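Local atomic coordinates of alginate lyase (Chitinophaga sp. MD30, PDB entry 6KCW), a protein that breaks down the polysaccharide alginate, probably by the beta-elimination usual for lyases, as a bacterial member of polysaccharide lyase family 36. Residues M119-D124 / F129-I134; T213-S218 / W222-D227. All coordinates share one frame; numbering follows the deposited sequence.

Contact 1: M119-D124 / F129-I134; sequences MWYQTD and FFQPYI. With PO4 (phosphate ion), chain B.
Met119, Trp120 and Tyr121 pair with Gln131, Phe130 and Phe129 in the beta hairpin made by strands 113-122 and 128-135. Met119 and Gln131 are a hydrogen-bonded antiparallel pair, with Met119 N reaching Gln131 O at 3.0 Å in a nearly straight bond (167° at the hydrogen). Tyr121 and Phe129 form the next such pair. Between them Trp120 and Phe130 are a non-hydrogen-bonded pair whose side chains leave on the other face. There the indole meets Phe80 and Phe84 edge-to-face, so large apolar rings suit that side.

On the face of Met119, SD of Met119 lies over one face of the Tyr133 ring, displaced toward its rim and 3.5 Å from the centroid, a Met-aromatic contact. A flexible, polarisable methionine can conform to such a face. The same sulfur is 3.7 Å from Gln131 NE2. The strands belong to a six-stranded antiparallel sheet, consistent with the concanavalin-like fold of the family's clan, and the phenol end of Tyr133 reaches a bound phosphate: OH donates to PO4 O4 at 3.2 Å, and is also hydrogen-bonded to Gly144 N. Lys91 and Arg117 bind the same ion, probably taken from the crystallisation liquor.

Further along, the Gln131 amide crosses beside Tyr121, its plane 19° from the ring and OE1 3.7 Å from Tyr121 CG. Phe129 has CG between its backbone N and carbonyl carbon (chi1 43°), which brings its ring alongside that of Tyr121, with CZ 3.7 Å from Tyr121 CD2. Thr123 CG2 meets the Phe129 ring at its edge, 3.6 Å from CE2.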
loop_
_atom_site.group_PDB
_atom_site.type_symbol
_atom_site.label_atom_id
_atom_site.label_comp_id
_atom_site.label_asym_id
_atom_site.label_seq_id
_atom_site.Cartn_x
_atom_site.Cartn_y
_atom_site.Cartn_z
ATOM N N MET A 119 -5.908 1.430 -2.595
ATOM C CA MET A 119 -6.873 2.153 -1.784
ATOM C C MET A 119 -8.176 1.375 -1.695
ATOM O O MET A 119 -8.473 0.520 -2.530
ATOM C CB MET A 119 -7.188 3.538 -2.356
ATOM C CG MET A 119 -6.030 4.490 -2.404
ATOM S SD MET A 119 -6.629 6.110 -2.918
ATOM C CE MET A 119 -7.826 6.556 -1.659
ATOM N N TRP A 120 -8.954 1.683 -0.660
ATOM C CA TRP A 120 -10.390 1.472 -0.718
ATOM C C TRP A 120 -11.046 2.823 -0.994
ATOM O O TRP A 120 -10.440 3.881 -0.796
ATOM C CB TRP A 120 -10.918 0.821 0.568
ATOM C CG TRP A 120 -11.229 1.770 1.657
ATOM C CD1 TRP A 120 -12.436 2.347 1.917
ATOM C CD2 TRP A 120 -10.326 2.258 2.655
ATOM N NE1 TRP A 120 -12.340 3.175 3.010
ATOM C CE2 TRP A 120 -11.053 3.141 3.481
ATOM C CE3 TRP A 120 -8.969 2.044 2.925
ATOM C CZ2 TRP A 120 -10.472 3.803 4.565
ATOM C CZ3 TRP A 120 -8.394 2.699 4.002
ATOM C CH2 TRP A 120 -9.148 3.567 4.809
ATOM N N TYR A 121 -12.272 2.784 -1.514
ATOM C CA TYR A 121 -12.875 3.999 -2.047
ATOM C C TYR A 121 -14.390 3.844 -2.081
ATOM O O TYR A 121 -14.898 2.773 -2.428
ATOM C CB TYR A 121 -12.334 4.296 -3.453
ATOM C CG TYR A 121 -12.712 5.655 -4.032
ATOM C CD1 TYR A 121 -12.033 6.806 -3.660
ATOM C CD2 TYR A 121 -13.714 5.773 -4.994
ATOM C CE1 TYR A 121 -12.364 8.039 -4.201
ATOM C CE2 TYR A 121 -14.050 7.004 -5.543
ATOM C CZ TYR A 121 -13.374 8.131 -5.137
ATOM O OH TYR A 121 -13.702 9.354 -5.677
ATOM N N GLN A 122 -15.101 4.924 -1.732
ATOM C CA GLN A 122 -16.559 4.945 -1.757
ATOM C C GLN A 122 -17.053 6.033 -2.701
ATOM O O GLN A 122 -16.657 7.205 -2.585
ATOM C CB GLN A 122 -17.158 5.148 -0.362
ATOM C CG GLN A 122 -18.672 5.335 -0.409
ATOM C CD GLN A 122 -19.366 4.962 0.877
ATOM O OE1 GLN A 122 -20.489 4.466 0.860
ATOM N NE2 GLN A 122 -18.703 5.196 2.005
ATOM N N THR A 123 -17.918 5.638 -3.630
ATOM C CA THR A 123 -18.479 6.556 -4.608
ATOM C C THR A 123 -19.618 7.348 -3.995
ATOM O O THR A 123 -20.288 6.886 -3.071
ATOM C CB THR A 123 -19.012 5.790 -5.821
ATOM O OG1 THR A 123 -20.050 4.888 -5.393
ATOM C CG2 THR A 123 -17.897 5.006 -6.492
ATOM N N ASP A 124 -19.863 8.538 -4.553
ATOM C CA ASP A 124 -21.061 9.278 -4.177
ATOM C C ASP A 124 -22.301 8.383 -4.273
ATOM O O ASP A 124 -23.228 8.507 -3.460
ATOM C CB ASP A 124 -21.200 10.541 -5.049
ATOM C CG ASP A 124 -20.154 11.649 -4.713
ATOM O OD1 ASP A 124 -19.379 11.505 -3.739
ATOM O OD2 ASP A 124 -20.113 12.688 -5.423
ATOM N N PHE A 129 -15.043 -0.178 -2.981
ATOM C CA PHE A 129 -14.193 -1.177 -3.617
ATOM C C PHE A 129 -12.727 -0.934 -3.273
ATOM O O PHE A 129 -12.367 0.051 -2.631
ATOM C CB PHE A 129 -14.385 -1.180 -5.146
ATOM C CG PHE A 129 -14.447 0.197 -5.756
ATOM C CD1 PHE A 129 -13.286 0.865 -6.117
ATOM C CD2 PHE A 129 -15.667 0.822 -5.967
ATOM C CE1 PHE A 129 -13.333 2.135 -6.666
ATOM C CE2 PHE A 129 -15.731 2.093 -6.519
ATOM C CZ PHE A 129 -14.561 2.754 -6.868
ATOM N N PHE A 130 -11.891 -1.878 -3.698
ATOM C CA PHE A 130 -10.459 -1.669 -3.822
ATOM C C PHE A 130 -10.165 -0.996 -5.164
ATOM O O PHE A 130 -10.961 -1.057 -6.103
ATOM C CB PHE A 130 -9.705 -3.004 -3.712
ATOM C CG PHE A 130 -9.650 -3.568 -2.314
ATOM C CD1 PHE A 130 -8.994 -2.880 -1.300
ATOM C CD2 PHE A 130 -10.233 -4.787 -2.019
ATOM C CE1 PHE A 130 -8.928 -3.380 -0.018
ATOM C CE2 PHE A 130 -10.165 -5.307 -0.726
ATOM C CZ PHE A 130 -9.509 -4.586 0.280
ATOM N N GLN A 131 -9.017 -0.320 -5.244
ATOM C CA GLN A 131 -8.645 0.306 -6.505
ATOM C C GLN A 131 -7.146 0.517 -6.498
ATOM O O GLN A 131 -6.595 0.929 -5.468
ATOM C CB GLN A 131 -9.371 1.646 -6.732
ATOM C CG GLN A 131 -8.841 2.840 -5.902
ATOM C CD GLN A 131 -9.579 4.162 -6.163
ATOM O OE1 GLN A 131 -10.643 4.186 -6.789
ATOM N NE2 GLN A 131 -9.006 5.267 -5.682
ATOM N N PRO A 132 -6.454 0.235 -7.593
ATOM C CA PRO A 132 -5.056 0.654 -7.699
ATOM C C PRO A 132 -4.949 2.157 -7.500
ATOM O O PRO A 132 -5.908 2.908 -7.692
ATOM C CB PRO A 132 -4.660 0.260 -9.129
ATOM C CG PRO A 132 -5.749 -0.670 -9.610
ATOM C CD PRO A 132 -6.984 -0.319 -8.850
ATOM N N TYR A 133 -3.755 2.593 -7.109
ATOM C CA TYR A 133 -3.496 4.013 -6.872
ATOM C C TYR A 133 -2.018 4.246 -7.191
ATOM O O TYR A 133 -1.163 4.179 -6.308
ATOM C CB TYR A 133 -3.846 4.416 -5.446
ATOM C CG TYR A 133 -4.030 5.900 -5.304
ATOM C CD1 TYR A 133 -5.153 6.524 -5.832
ATOM C CD2 TYR A 133 -3.077 6.685 -4.672
ATOM C CE1 TYR A 133 -5.334 7.874 -5.729
ATOM C CE2 TYR A 133 -3.251 8.047 -4.562
ATOM C CZ TYR A 133 -4.385 8.636 -5.090
ATOM O OH TYR A 133 -4.567 9.995 -4.995
ATOM N N ILE A 134 -1.734 4.506 -8.461
ATOM C CA ILE A 134 -0.376 4.456 -8.986
ATOM C C ILE A 134 0.049 5.860 -9.405
ATOM O O ILE A 134 -0.631 6.515 -10.203
ATOM C CB ILE A 134 -0.271 3.479 -10.168
ATOM C CG1 ILE A 134 -1.000 2.177 -9.852
ATOM C CG2 ILE A 134 1.169 3.130 -10.443
ATOM C CD1 ILE A 134 -0.526 1.542 -8.594
HETATM P P PO4 B . -2.138 11.153 -2.416
HETATM O O1 PO4 B . -1.250 10.393 -1.463
HETATM O O2 PO4 B . -2.019 12.634 -2.129
HETATM O O3 PO4 B . -3.592 10.800 -2.205
HETATM O O4 PO4 B . -1.684 10.894 -3.861
#

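Contact 2: T213-S218 / W222-D227; sequences TFRGGS and WQSPVD
Trp222 lays one face of its indole flat against the backbone of Gly216 and Gly217, while the side chain of Arg215 reaches toward Ser224. Gly217 CA sits over the five-membered ring, 3.4 Å from its centroid and 16° off the normal, a CH-pi contact. Gly216 CA approaches the rim of the same face, 3.3 Å from Trp222 CE3. Glycine suits both places: a side chain on Gly217 would run into the indole, and one on Gly216 would press on the preceding carbonyl. The peptide joining the two glycines is cis. A serine in place of Trp222 would probably leave the two glycines without the flat surface they rest on, and so set this turn freer to move.

Arg215 holds its chain extended from CG to NE (chi2 -165°, chi3 -171°), which carries the guanidinium along the opposing loop until Ser224 CB lies over one of its faces, 3.4 Å from Arg215 NE. Two waters occupy the guanidinium edge. One joins Arg215 NH1 to Trp222 O, accepting from NH1 at 3.1 Å; the other links NE to Val226 O. Asp85 takes a further bond from NH1 through its carbonyl oxygen, and its carboxylate oxygen OD2 is hydrogen-bonded to Ser224 OG. That hydroxyl also accepts from Val226 N at 3.2 Å, the defining bond of an ST turn, here in the loop that leads from strand 206-215 into strand 228-241.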
loop_
_atom_site.group_PDB
_atom_site.type_symbol
_atom_site.label_atom_id
_atom_site.label_comp_id
_atom_site.label_asym_id
_atom_site.label_seq_id
_atom_site.Cartn_x
_atom_site.Cartn_y
_atom_site.Cartn_z
ATOM N N THR A 213 -1.537 2.938 5.878
ATOM C CA THR A 213 -2.908 2.762 6.360
ATOM C C THR A 213 -3.373 4.115 6.876
ATOM O O THR A 213 -3.102 4.465 8.029
ATOM C CB THR A 213 -3.002 1.718 7.456
ATOM O OG1 THR A 213 -2.324 0.522 7.047
ATOM C CG2 THR A 213 -4.467 1.396 7.745
ATOM N N PHE A 214 -4.061 4.879 6.027
ATOM C CA PHE A 214 -4.547 6.190 6.435
ATOM C C PHE A 214 -5.714 6.605 5.551
ATOM O O PHE A 214 -5.882 6.113 4.429
ATOM C CB PHE A 214 -3.428 7.232 6.401
ATOM C CG PHE A 214 -2.922 7.567 5.018
ATOM C CD1 PHE A 214 -1.942 6.791 4.409
ATOM C CD2 PHE A 214 -3.392 8.701 4.348
ATOM C CE1 PHE A 214 -1.452 7.131 3.154
ATOM C CE2 PHE A 214 -2.917 9.040 3.094
ATOM C CZ PHE A 214 -1.944 8.256 2.493
ATOM N N ARG A 215 -6.538 7.497 6.092
ATOM C CA ARG A 215 -7.662 8.063 5.364
ATOM C C ARG A 215 -7.210 9.281 4.562
ATOM O O ARG A 215 -6.350 10.051 5.001
ATOM C CB ARG A 215 -8.789 8.458 6.319
ATOM C CG ARG A 215 -9.437 7.304 7.057
ATOM C CD ARG A 215 -10.751 7.741 7.688
ATOM N NE ARG A 215 -11.295 6.720 8.567
ATOM C CZ ARG A 215 -12.173 5.788 8.198
ATOM N NH1 ARG A 215 -12.632 5.739 6.952
ATOM N NH2 ARG A 215 -12.596 4.905 9.084
ATOM N N GLY A 216 -7.796 9.451 3.383
ATOM C CA GLY A 216 -7.439 10.548 2.512
ATOM C C GLY A 216 -6.670 10.097 1.287
ATOM O O GLY A 216 -6.192 8.969 1.243
ATOM N N GLY A 217 -6.560 10.956 0.278
ATOM C CA GLY A 217 -7.210 12.253 0.277
ATOM C C GLY A 217 -6.495 13.308 1.085
ATOM O O GLY A 217 -5.586 13.010 1.862
ATOM N N SER A 218 -6.930 14.553 0.914
ATOM C CA SER A 218 -6.261 15.680 1.531
ATOM C C SER A 218 -7.187 16.610 2.303
ATOM O O SER A 218 -6.688 17.414 3.098
ATOM C CB SER A 218 -5.507 16.489 0.464
ATOM O OG SER A 218 -5.086 17.732 0.991
ATOM N N TRP A 222 -12.628 13.458 4.007
ATOM C CA TRP A 222 -12.146 12.085 4.011
ATOM C C TRP A 222 -12.096 11.486 5.414
ATOM O O TRP A 222 -11.861 10.276 5.550
ATOM C CB TRP A 222 -10.741 12.014 3.405
ATOM C CG TRP A 222 -10.657 12.234 1.935
ATOM C CD1 TRP A 222 -10.709 13.428 1.274
ATOM C CD2 TRP A 222 -10.450 11.232 0.934
ATOM N NE1 TRP A 222 -10.567 13.227 -0.083
ATOM C CE2 TRP A 222 -10.412 11.887 -0.315
ATOM C CE3 TRP A 222 -10.311 9.843 0.969
ATOM C CZ2 TRP A 222 -10.233 11.199 -1.508
ATOM C CZ3 TRP A 222 -10.137 9.168 -0.219
ATOM C CH2 TRP A 222 -10.095 9.846 -1.438
ATOM N N GLN A 223 -12.284 12.304 6.448
ATOM C CA GLN A 223 -12.243 11.811 7.815
ATOM C C GLN A 223 -13.485 10.993 8.143
ATOM O O GLN A 223 -14.511 11.049 7.460
ATOM C CB GLN A 223 -12.141 12.963 8.814
ATOM C CG GLN A 223 -10.748 13.536 8.966
ATOM C CD GLN A 223 -10.750 14.893 9.637
ATOM O OE1 GLN A 223 -11.787 15.361 10.096
ATOM N NE2 GLN A 223 -9.585 15.535 9.691
ATOM N N SER A 224 -13.376 10.238 9.225
ATOM C CA SER A 224 -14.470 9.505 9.815
ATOM C C SER A 224 -14.682 9.979 11.247
ATOM O O SER A 224 -13.719 10.334 11.935
ATOM C CB SER A 224 -14.180 7.998 9.810
ATOM O OG SER A 224 -14.979 7.317 10.751
ATOM N N PRO A 225 -15.926 9.998 11.725
ATOM C CA PRO A 225 -16.184 10.400 13.114
ATOM C C PRO A 225 -15.886 9.331 14.164
ATOM O O PRO A 225 -15.981 9.635 15.360
ATOM C CB PRO A 225 -17.681 10.746 13.089
ATOM C CG PRO A 225 -18.245 9.876 12.028
ATOM C CD PRO A 225 -17.170 9.783 10.964
ATOM N N VAL A 226 -15.512 8.101 13.781
ATOM C CA VAL A 226 -15.233 7.039 14.742
ATOM C C VAL A 226 -13.854 6.441 14.483
ATOM O O VAL A 226 -13.308 6.519 13.380
ATOM C CB VAL A 226 -16.293 5.912 14.711
ATOM C CG1 VAL A 226 -17.642 6.426 15.180
ATOM C CG2 VAL A 226 -16.390 5.306 13.314
ATOM N N ASP A 227 -13.296 5.830 15.530
ATOM C CA ASP A 227 -12.114 5.000 15.357
ATOM C C ASP A 227 -12.504 3.765 14.560
ATOM O O ASP A 227 -13.569 3.186 14.781
ATOM C CB ASP A 227 -11.522 4.593 16.712
ATOM C CG ASP A 227 -10.974 5.781 17.518
ATOM O OD1 ASP A 227 -10.668 6.835 16.929
ATOM O OD2 ASP A 227 -10.834 5.658 18.753
HETATM O O HOH W 1 -12.053 7.810 4.762
HETATM O O HOH W 2 -11.323 6.239 11.657
#

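Following the chain, the first of the four segments lies on strand 113-122, and contact 1 closes the short turn that leads into strand 128-135. The chain then passes through strands 162-170, 179-185 and 188-195 of the nine-stranded sheet before strand 206-215 returns it to the six-stranded one. At the end of that strand contact 2 closes a second small loop, ahead of strand 228-241 in the nine-stranded sheet. The two loops thus follow in series, neither nested nor crossing. In space the two contacts touch: Met119 CE lies 3.8 Å from Trp222 CZ3, and Trp120 CZ2 is as near Arg215 NH1. Lys91, on the intervening strand 89-92, bonds Gly216 O and also lies against Met119.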